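Local coordinates for agarase (PDB 3WZ1), which cleaves agarose internally at its beta-1,4-galactosidic linkages to give mainly neoagarotetraose, here as its GH16 catalytic domain, at residues 191-194 with 198-201. Sequence-based numbering, arbitrary orientation.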
ATOM      1  N   VAL A 191      -5.432   7.663  -2.665  1.00  9.18           N
ATOM      2  CA  VAL A 191      -5.603   8.706  -1.654  1.00  9.65           C
ATOM      3  C   VAL A 191      -5.168  10.046  -2.231  1.00  9.36           C
ATOM      4  O   VAL A 191      -4.131  10.143  -2.904  1.00  9.09           O
ATOM      5  CB  VAL A 191      -4.822   8.398  -0.355  1.00 10.45           C
ATOM      6  CG1 VAL A 191      -4.859   9.565   0.638  1.00 11.38           C
ATOM      7  CG2 VAL A 191      -5.389   7.169   0.319  1.00 11.02           C
ATOM      8  N   TYR A 192      -5.981  11.074  -1.967  1.00  9.04           N
ATOM      9  CA  TYR A 192      -5.522  12.436  -2.137  1.00  9.12           C
ATOM     10  C   TYR A 192      -4.972  12.890  -0.809  1.00  8.87           C
ATOM     11  O   TYR A 192      -5.729  13.116   0.146  1.00  8.88           O
ATOM     12  CB  TYR A 192      -6.624  13.378  -2.604  1.00  9.46           C
ATOM     13  CG  TYR A 192      -6.143  14.790  -2.952  1.00  9.63           C
ATOM     14  CD1 TYR A 192      -4.816  15.054  -3.284  1.00  9.88           C
ATOM     15  CD2 TYR A 192      -7.042  15.852  -2.990  1.00 10.43           C
ATOM     16  CE1 TYR A 192      -4.391  16.328  -3.614  1.00 10.51           C
ATOM     17  CE2 TYR A 192      -6.631  17.113  -3.346  1.00 10.56           C
ATOM     18  CZ  TYR A 192      -5.307  17.351  -3.646  1.00 10.74           C
ATOM     19  OH  TYR A 192      -4.896  18.640  -4.005  1.00 12.18           O
ATOM     20  N   TRP A 193      -3.643  12.972  -0.749  1.00  8.49           N
ATOM     21  CA  TRP A 193      -2.945  13.552   0.380  1.00  8.81           C
ATOM     22  C   TRP A 193      -2.846  15.038   0.063  1.00  8.29           C
ATOM     23  O   TRP A 193      -1.905  15.493  -0.593  1.00  8.58           O
ATOM     24  CB  TRP A 193      -1.585  12.897   0.527  1.00  8.71           C
ATOM     25  CG  TRP A 193      -0.666  13.429   1.584  1.00  8.94           C
ATOM     26  CD1 TRP A 193      -0.985  14.166   2.684  1.00  9.27           C
ATOM     27  CD2 TRP A 193       0.743  13.202   1.643  1.00  9.14           C
ATOM     28  NE1 TRP A 193       0.148  14.430   3.425  1.00  9.15           N
ATOM     29  CE2 TRP A 193       1.232  13.865   2.790  1.00  9.43           C
ATOM     30  CE3 TRP A 193       1.651  12.509   0.818  1.00  9.06           C
ATOM     31  CZ2 TRP A 193       2.571  13.825   3.141  1.00  9.53           C
ATOM     32  CZ3 TRP A 193       2.978  12.505   1.148  1.00  9.17           C
ATOM     33  CH2 TRP A 193       3.431  13.150   2.313  1.00  9.53           C
ATOM     34  N   ARG A 194      -3.860  15.786   0.496  1.00  8.85           N
ATOM     35  CA  ARG A 194      -4.012  17.192   0.115  1.00  9.35           C
ATOM     36  C   ARG A 194      -3.112  18.128   0.900  1.00  9.67           C
ATOM     37  O   ARG A 194      -2.490  19.021   0.320  1.00  9.92           O
ATOM     38  CB  ARG A 194      -5.461  17.645   0.264  1.00  9.81           C
ATOM     39  CG  ARG A 194      -5.739  19.035  -0.296  1.00 10.28           C
ATOM     40  CD  ARG A 194      -7.169  19.431   0.034  1.00 10.97           C
ATOM     41  NE  ARG A 194      -7.289  19.850   1.426  1.00 10.93           N
ATOM     42  CZ  ARG A 194      -8.427  20.136   2.035  1.00 11.83           C
ATOM     43  NH1 ARG A 194      -9.590  20.027   1.400  1.00 12.47           N
ATOM     44  NH2 ARG A 194      -8.392  20.548   3.288  1.00 12.84           N
ATOM     45  N   HIS A 198      -5.544  16.512   5.881  1.00 10.20           N
ATOM     46  CA  HIS A 198      -6.653  16.147   5.020  1.00 10.26           C
ATOM     47  C   HIS A 198      -6.291  15.063   4.025  1.00  9.97           C
ATOM     48  O   HIS A 198      -5.470  15.273   3.134  1.00  9.90           O
ATOM     49  CB  HIS A 198      -7.160  17.383   4.297  1.00 10.57           C
ATOM     50  CG  HIS A 198      -8.440  17.160   3.563  1.00 11.06           C
ATOM     51  ND1 HIS A 198      -9.671  17.402   4.130  1.00 11.71           N
ATOM     52  CD2 HIS A 198      -8.684  16.725   2.305  1.00 11.69           C
ATOM     53  CE1 HIS A 198     -10.617  17.119   3.259  1.00 11.95           C
ATOM     54  NE2 HIS A 198     -10.047  16.709   2.142  1.00 11.56           N
ATOM     55  N   LEU A 199      -6.913  13.909   4.217  1.00  9.85           N
ATOM     56  CA  LEU A 199      -6.825  12.750   3.321  1.00  9.90           C
ATOM     57  C   LEU A 199      -8.188  12.379   2.767  1.00  9.98           C
ATOM     58  O   LEU A 199      -9.189  12.345   3.508  1.00 10.42           O
ATOM     59  CB  LEU A 199      -6.317  11.544   4.110  1.00  9.89           C
ATOM     60  CG  LEU A 199      -4.979  11.685   4.833  1.00 10.21           C
ATOM     61  CD1 LEU A 199      -4.703  10.408   5.584  1.00 10.51           C
ATOM     62  CD2 LEU A 199      -3.835  11.972   3.879  1.00 10.66           C
ATOM     63  N   GLU A 200      -8.229  12.046   1.475  1.00  9.80           N
ATOM     64  CA  GLU A 200      -9.435  11.510   0.842  1.00  9.77           C
ATOM     65  C   GLU A 200      -9.146  10.156   0.228  1.00  9.69           C
ATOM     66  O   GLU A 200      -8.189  10.021  -0.536  1.00  9.78           O
ATOM     67  CB  GLU A 200      -9.962  12.448  -0.243  1.00 10.13           C
ATOM     68  CG  GLU A 200     -10.376  13.821   0.272  1.00 10.31           C
ATOM     69  CD  GLU A 200     -10.553  14.859  -0.816  1.00 10.86           C
ATOM     70  OE1 GLU A 200     -10.299  14.602  -2.009  1.00 10.78           O
ATOM     71  OE2 GLU A 200     -10.959  15.997  -0.443  1.00 12.33           O
ATOM     72  N   TYR A 201      -9.979   9.165   0.540  1.00  9.51           N
ATOM     73  CA  TYR A 201      -9.816   7.811  -0.008  1.00  9.42           C
ATOM     74  C   TYR A 201     -10.811   7.521  -1.116  1.00  9.50           C
ATOM     75  O   TYR A 201     -12.023   7.759  -0.946  1.00  9.92           O
ATOM     76  CB  TYR A 201      -9.983   6.758   1.083  1.00  9.27           C
ATOM     77  CG  TYR A 201      -8.880   6.800   2.132  1.00  9.26           C
ATOM     78  CD1 TYR A 201      -8.905   7.729   3.158  1.00  9.48           C
ATOM     79  CD2 TYR A 201      -7.803   5.915   2.081  1.00  9.30           C
ATOM     80  CE1 TYR A 201      -7.896   7.777   4.096  1.00  9.45           C
ATOM     81  CE2 TYR A 201      -6.789   5.955   3.037  1.00  9.27           C
ATOM     82  CZ  TYR A 201      -6.836   6.888   4.041  1.00  9.47           C
ATOM     83  OH  TYR A 201      -5.843   6.976   5.004  1.00  9.85           O
TER
HETATM   84  O   HOH W   1     -10.361  18.613  -1.068  1.00 18.43           O
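Glu200 OE2 is gripped twice: His198 NE2 donates to it at 2.8 Å, and a water gives it a second bond while accepting from Arg194 NH1. The NE2 bond is nearly straight (164°) and lies in the imidazole plane, though it meets the anti side of OE2, tilted from the carboxylate plane. Over one face of the same ring lies the Arg194 guanidinium, its CZ 3.3 Å from His198 CG and the planes only 3° apart; a bend at chi3 (77°) lays it there. His198 ND1 bonds Ser212 on strand 206-212, so both imidazole nitrogens are held and the ring's rotation is fixed; Tyr202 holds Glu200 OE1. Were His198 an alanine, the guanidinium would probably lose its stacking surface and Glu200 OE2 its imidazole donor. Tyr192 and Glu200 form an antiparallel hydrogen-bonded pair, Tyr192 N to Glu200 O 2.8 Å. On the other sheet face Val191 CG2 presses on Tyr201 CD2 at 3.2 Å, and Leu199 CD2 lies 3.8 Å from Trp193 CD1. In this jelly-roll hairpin Val191, Trp193 and Leu199 thus pack on strand 128-135, while the opposite face carries Tyr192 and Glu200, whose water-linked carboxylate probably partly offsets the charge of Arg194.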